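Local coordinates for protein interferon gamma receptor 1 (Gallus gallus, PDB 4EQ3) that probably binds interferon gamma at the cell surface, as the ligand-binding alpha chain of a class II cytokine receptor, at residues P12-T17 against Q94-D99; E44-L49 against S79-I84. All blocks are in the same frame, centred on the assembly; numbering follows the deposited sequence.

Interaction 1 (P12-T17 against Q94-D99); sequences PSPTGT and QYVETD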
loop_
_atom_site.group_PDB
_atom_site.type_symbol
_atom_site.label_atom_id
_atom_site.label_comp_id
_atom_site.label_asym_id
_atom_site.label_seq_id
_atom_site.Cartn_x
_atom_site.Cartn_y
_atom_site.Cartn_z
ATOM N N PRO A 12 24.207 22.458 -2.597
ATOM C CA PRO A 12 22.872 22.442 -3.155
ATOM C C PRO A 12 21.971 21.559 -2.332
ATOM O O PRO A 12 22.463 20.778 -1.585
ATOM C CB PRO A 12 23.117 21.866 -4.530
ATOM C CG PRO A 12 24.255 21.018 -4.371
ATOM C CD PRO A 12 25.146 21.681 -3.411
ATOM N N SER A 13 20.668 21.725 -2.486
ATOM C CA SER A 13 19.684 20.959 -1.740
ATOM C C SER A 13 19.356 19.680 -2.490
ATOM O O SER A 13 19.528 19.609 -3.702
ATOM C CB SER A 13 18.405 21.774 -1.554
ATOM O OG SER A 13 17.642 21.793 -2.749
ATOM N N PRO A 14 18.868 18.665 -1.773
ATOM C CA PRO A 14 18.437 17.445 -2.460
ATOM C C PRO A 14 17.459 17.765 -3.591
ATOM O O PRO A 14 16.924 18.887 -3.695
ATOM C CB PRO A 14 17.740 16.650 -1.353
ATOM C CG PRO A 14 18.376 17.134 -0.087
ATOM C CD PRO A 14 18.644 18.594 -0.319
ATOM N N THR A 15 17.221 16.779 -4.442
ATOM C CA THR A 15 16.404 17.000 -5.617
ATOM C C THR A 15 15.537 15.780 -5.921
ATOM O O THR A 15 15.754 14.702 -5.367
ATOM C CB THR A 15 17.290 17.332 -6.832
ATOM O OG1 THR A 15 16.533 18.088 -7.787
ATOM C CG2 THR A 15 17.823 16.073 -7.468
ATOM N N GLY A 16 14.536 15.978 -6.774
ATOM C CA GLY A 16 13.672 14.904 -7.223
ATOM C C GLY A 16 12.973 14.172 -6.099
ATOM O O GLY A 16 12.880 12.938 -6.116
ATOM N N THR A 17 12.480 14.918 -5.115
ATOM C CA THR A 17 11.814 14.297 -3.981
ATOM C C THR A 17 10.613 13.516 -4.464
ATOM O O THR A 17 9.908 13.944 -5.381
ATOM C CB THR A 17 11.369 15.332 -2.926
ATOM O OG1 THR A 17 10.327 16.167 -3.464
ATOM C CG2 THR A 17 12.551 16.178 -2.502
ATOM N N GLN A 94 19.720 24.209 2.491
ATOM C CA GLN A 94 18.421 24.504 3.071
ATOM C C GLN A 94 17.566 23.269 2.824
ATOM O O GLN A 94 17.963 22.373 2.068
ATOM C CB GLN A 94 17.794 25.727 2.408
ATOM C CG GLN A 94 18.687 26.965 2.390
ATOM C CD GLN A 94 18.863 27.607 3.770
ATOM O OE1 GLN A 94 18.522 27.021 4.802
ATOM N NE2 GLN A 94 19.412 28.819 3.784
ATOM N N TYR A 95 16.403 23.219 3.456
ATOM C CA TYR A 95 15.504 22.090 3.293
ATOM C C TYR A 95 14.715 22.219 2.007
ATOM O O TYR A 95 14.421 23.315 1.561
ATOM C CB TYR A 95 14.518 22.023 4.446
ATOM C CG TYR A 95 15.014 21.319 5.679
ATOM C CD1 TYR A 95 15.263 19.950 5.673
ATOM C CD2 TYR A 95 15.192 22.013 6.862
ATOM C CE1 TYR A 95 15.696 19.305 6.813
ATOM C CE2 TYR A 95 15.624 21.377 8.002
ATOM C CZ TYR A 95 15.874 20.027 7.974
ATOM O OH TYR A 95 16.303 19.400 9.118
ATOM N N VAL A 96 14.380 21.085 1.407
ATOM C CA VAL A 96 13.465 21.082 0.283
ATOM C C VAL A 96 12.267 20.251 0.712
ATOM O O VAL A 96 12.423 19.181 1.311
ATOM C CB VAL A 96 14.109 20.491 -0.990
ATOM C CG1 VAL A 96 14.694 19.131 -0.689
ATOM C CG2 VAL A 96 13.089 20.417 -2.124
ATOM N N GLU A 97 11.076 20.757 0.406
ATOM C CA GLU A 97 9.828 20.189 0.899
ATOM C C GLU A 97 9.142 19.317 -0.156
ATOM O O GLU A 97 9.223 19.598 -1.352
ATOM C CB GLU A 97 8.897 21.337 1.312
ATOM C CG GLU A 97 7.675 20.922 2.097
ATOM C CD GLU A 97 6.958 22.125 2.713
ATOM O OE1 GLU A 97 6.132 22.755 2.015
ATOM O OE2 GLU A 97 7.238 22.434 3.891
ATOM N N THR A 98 8.459 18.268 0.285
ATOM C CA THR A 98 7.710 17.427 -0.647
ATOM C C THR A 98 6.329 18.024 -0.933
ATOM O O THR A 98 5.879 18.952 -0.239
ATOM C CB THR A 98 7.497 16.001 -0.098
ATOM O OG1 THR A 98 6.726 16.053 1.110
ATOM C CG2 THR A 98 8.827 15.301 0.175
ATOM N N ASP A 99 5.660 17.488 -1.952
ATOM C CA ASP A 99 4.237 17.733 -2.142
ATOM C C ASP A 99 3.493 17.298 -0.887
ATOM O O ASP A 99 3.986 16.472 -0.107
ATOM C CB ASP A 99 3.687 16.931 -3.324
ATOM C CG ASP A 99 4.267 17.368 -4.664
ATOM O OD1 ASP A 99 4.740 18.523 -4.780
ATOM O OD2 ASP A 99 4.234 16.544 -5.607
HETATM O O HOH W 1 7.355 15.713 -3.548
#
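Pro14 and Thr17 meet Val96 where the lead-in to the first strand runs beside the last strand of the N-terminal fibronectin type III-like domain. The two segments point the same way, 8° apart, and their direct contact is made mainly by side chains. Val96 places CG1 between its backbone N and carbonyl carbon (chi1 53°). Val96 CG1 packs on Pro14 CB at 4.0 Å as the two side chains pass in opposite directions. Val96 CG1 also meets the CG2 methyl of Thr17 tip to tip, at 4.1 Å. Pro14 is buried and also touches Trp30 and Phe41, so it joins the edge contact to the sandwich core. Next to it, Ser13 turns its hydroxyl to the next residue of its own chain. Ser13 OG donates to Pro14 O over 3.1 Å, while Ser13 CB lies 3.7 Å from Gln94 O. At the far end the threonines lie askew. Thr17 CB packs on Thr98 CG2 at 4.0 Å. With chi1 at 67°, Thr17 puts its methyl beside the backbone N and facing Val96, while OG1 hydrogen-bonds a water. That water lies 3.0 Å from Thr17 OG1 and accepts a hydrogen bond from Asp99 N at 2.9 Å.

Interaction 2 (E44-L49 against S79-I84); sequences EVKPYL and SYWFRI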
loop_
_atom_site.group_PDB
_atom_site.type_symbol
_atom_site.label_atom_id
_atom_site.label_comp_id
_atom_site.label_asym_id
_atom_site.label_seq_id
_atom_site.Cartn_x
_atom_site.Cartn_y
_atom_site.Cartn_z
ATOM N N GLU A 44 12.858 15.634 7.868
ATOM C CA GLU A 44 11.863 16.019 8.862
ATOM C C GLU A 44 10.434 15.764 8.382
ATOM O O GLU A 44 10.160 15.752 7.180
ATOM C CB GLU A 44 12.025 17.491 9.224
ATOM C CG GLU A 44 13.377 17.817 9.817
ATOM C CD GLU A 44 13.403 19.199 10.434
ATOM O OE1 GLU A 44 12.934 20.156 9.782
ATOM O OE2 GLU A 44 13.884 19.319 11.579
ATOM N N VAL A 45 9.529 15.561 9.336
ATOM C CA VAL A 45 8.116 15.370 9.030
ATOM C C VAL A 45 7.247 16.421 9.738
ATOM O O VAL A 45 7.510 16.774 10.876
ATOM C CB VAL A 45 7.664 13.974 9.446
ATOM C CG1 VAL A 45 8.003 13.718 10.910
ATOM C CG2 VAL A 45 6.173 13.786 9.179
ATOM N N LYS A 46 6.258 16.952 9.068
ATOM C CA LYS A 46 5.296 17.853 9.663
ATOM C C LYS A 46 3.909 17.152 9.781
ATOM O O LYS A 46 3.235 16.998 8.818
ATOM C CB LYS A 46 5.237 19.146 8.880
ATOM C CG LYS A 46 4.188 20.086 9.329
ATOM C CD LYS A 46 4.369 21.478 8.878
ATOM C CE LYS A 46 4.257 21.661 7.398
ATOM N NZ LYS A 46 3.788 22.932 6.963
ATOM N N PRO A 47 3.566 16.710 10.986
ATOM C CA PRO A 47 2.293 16.032 11.241
ATOM C C PRO A 47 1.178 17.058 11.353
ATOM O O PRO A 47 1.448 18.210 11.699
ATOM C CB PRO A 47 2.509 15.374 12.603
ATOM C CG PRO A 47 3.959 15.606 12.955
ATOM C CD PRO A 47 4.377 16.811 12.207
ATOM N N TYR A 48 -0.060 16.651 11.091
ATOM C CA TYR A 48 -1.155 17.614 10.993
ATOM C C TYR A 48 -1.493 18.290 12.328
ATOM O O TYR A 48 -1.826 19.473 12.355
ATOM C CB TYR A 48 -2.401 16.957 10.378
ATOM C CG TYR A 48 -3.410 16.445 11.387
ATOM C CD1 TYR A 48 -4.534 17.195 11.709
ATOM C CD2 TYR A 48 -3.238 15.215 12.018
ATOM C CE1 TYR A 48 -5.461 16.741 12.632
ATOM C CE2 TYR A 48 -4.162 14.747 12.939
ATOM C CZ TYR A 48 -5.274 15.518 13.242
ATOM O OH TYR A 48 -6.207 15.080 14.159
ATOM N N LEU A 49 -1.392 17.541 13.424
ATOM C CA LEU A 49 -1.789 18.036 14.744
ATOM C C LEU A 49 -0.950 19.204 15.222
ATOM O O LEU A 49 -1.486 20.229 15.631
ATOM C CB LEU A 49 -1.732 16.921 15.794
ATOM C CG LEU A 49 -3.037 16.148 15.994
ATOM C CD1 LEU A 49 -2.858 14.977 16.953
ATOM C CD2 LEU A 49 -4.149 17.084 16.462
ATOM N N SER A 79 -3.164 15.309 6.455
ATOM C CA SER A 79 -2.013 15.570 5.597
ATOM C C SER A 79 -0.677 15.497 6.341
ATOM O O SER A 79 -0.604 15.683 7.561
ATOM C CB SER A 79 -2.147 16.949 4.931
ATOM O OG SER A 79 -3.312 17.036 4.127
ATOM N N TYR A 80 0.379 15.208 5.585
ATOM C CA TYR A 80 1.744 15.234 6.095
ATOM C C TYR A 80 2.601 15.960 5.073
ATOM O O TYR A 80 2.329 15.902 3.871
ATOM C CB TYR A 80 2.300 13.815 6.264
ATOM C CG TYR A 80 1.752 13.009 7.431
ATOM C CD1 TYR A 80 2.403 12.999 8.663
ATOM C CD2 TYR A 80 0.614 12.225 7.288
ATOM C CE1 TYR A 80 1.921 12.238 9.727
ATOM C CE2 TYR A 80 0.129 11.464 8.345
ATOM C CZ TYR A 80 0.785 11.480 9.557
ATOM O OH TYR A 80 0.291 10.732 10.595
ATOM N N TRP A 81 3.630 16.649 5.550
ATOM C CA TRP A 81 4.667 17.150 4.675
ATOM C C TRP A 81 5.996 16.583 5.158
ATOM O O TRP A 81 6.148 16.264 6.343
ATOM C CB TRP A 81 4.699 18.681 4.665
ATOM C CG TRP A 81 3.622 19.286 3.820
ATOM C CD1 TRP A 81 3.728 19.704 2.525
ATOM C CD2 TRP A 81 2.269 19.521 4.209
ATOM N NE1 TRP A 81 2.523 20.189 2.086
ATOM C CE2 TRP A 81 1.611 20.090 3.104
ATOM C CE3 TRP A 81 1.550 19.301 5.385
ATOM C CZ2 TRP A 81 0.268 20.453 3.141
ATOM C CZ3 TRP A 81 0.215 19.670 5.424
ATOM C CH2 TRP A 81 -0.413 20.232 4.306
ATOM N N PHE A 82 6.945 16.432 4.242
ATOM C CA PHE A 82 8.286 15.985 4.620
ATOM C C PHE A 82 9.304 16.895 3.964
ATOM O O PHE A 82 9.005 17.552 2.968
ATOM C CB PHE A 82 8.531 14.525 4.210
ATOM C CG PHE A 82 7.431 13.590 4.605
ATOM C CD1 PHE A 82 6.422 13.270 3.707
ATOM C CD2 PHE A 82 7.400 13.030 5.873
ATOM C CE1 PHE A 82 5.400 12.402 4.063
ATOM C CE2 PHE A 82 6.382 12.168 6.239
ATOM C CZ PHE A 82 5.374 11.857 5.332
ATOM N N ARG A 83 10.508 16.954 4.523
ATOM C CA ARG A 83 11.543 17.793 3.925
ATOM C C ARG A 83 12.936 17.244 4.213
ATOM O O ARG A 83 13.149 16.543 5.198
ATOM C CB ARG A 83 11.423 19.251 4.398
ATOM C CG ARG A 83 11.812 19.495 5.850
ATOM C CD ARG A 83 11.616 20.977 6.199
ATOM N NE ARG A 83 11.965 21.321 7.574
ATOM C CZ ARG A 83 11.839 22.549 8.077
ATOM N NH1 ARG A 83 11.378 23.527 7.314
ATOM N NH2 ARG A 83 12.177 22.804 9.334
ATOM N N ILE A 84 13.881 17.560 3.340
ATOM C CA ILE A 84 15.217 17.012 3.487
ATOM C C ILE A 84 16.253 18.078 3.232
ATOM O O ILE A 84 16.133 18.847 2.291
ATOM C CB ILE A 84 15.477 15.889 2.464
ATOM C CG1 ILE A 84 14.279 14.928 2.387
ATOM C CG2 ILE A 84 16.782 15.163 2.804
ATOM C CD1 ILE A 84 13.645 14.848 1.023
HETATM O O HOH W 2 -0.865 14.387 9.694
#
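Glu44 and Arg83 form a hydrogen-bonded antiparallel pair, and their side chains run together on the same face of the sheet. Arg83 is extended from CG to NE and presents its guanidinium edge to the carboxylate, nearly coplanar with it (7°). Glu44 OE1 takes both salt-bridge bonds, from Arg83 NE at 2.7 Å and Arg83 NH2 at 2.8 Å. The ring of Tyr53 adds a cation-pi contact to Arg83. The tight part is the buried opposite face. There Val45 CG2, anti to the backbone N, comes within 3.4 Å of Phe82 CE2. Val45 CG2 also sits at the edge of the Tyr80 ring, 3.9 Å from Tyr80 CD1. On the partly exposed face with Glu44 and Arg83, the Lys46-Trp81 pair is looser. Lys46 bends at chi3 and brings NZ 5.0 Å from the centre of the Trp81 six-membered ring, an off-centre cation-pi contact. Of this pair's two backbone bonds, Lys46 N to Trp81 O is 2.8 Å, but Trp81 N to Lys46 O is a weak 3.3 Å. Beyond Pro47 a water links Tyr48 N and Ser79 O above the Tyr80 ring centre. Such pairing is that of the central C and F strands in a fibronectin type III-like sandwich.

In the fold
Both interactions belong to the N-terminal domain, and their centres are 13 Å apart. Strands 81-88 and 91-97 join them, being neighbours in one antiparallel sheet. Thr98 N lies 2.8 Å from Phe82 O and Val96 N lies 3.0 Å from Ile84 O, both probable hydrogen bonds. Thr98 OG1 also bonds Phe82 N. The side chains connect the contacts on both faces. Ile84 of interaction 2 touches Pro14 and Thr17 of interaction 1, on the core side. Tyr95 packs on Glu44 and Arg83, with Tyr95 OH 3.2 Å from Glu44 CD. Interaction 2 thus lies within the sheet, and interaction 1 brings the N-terminal segment alongside its edge strand. The model holds one receptor chain and no cytokine.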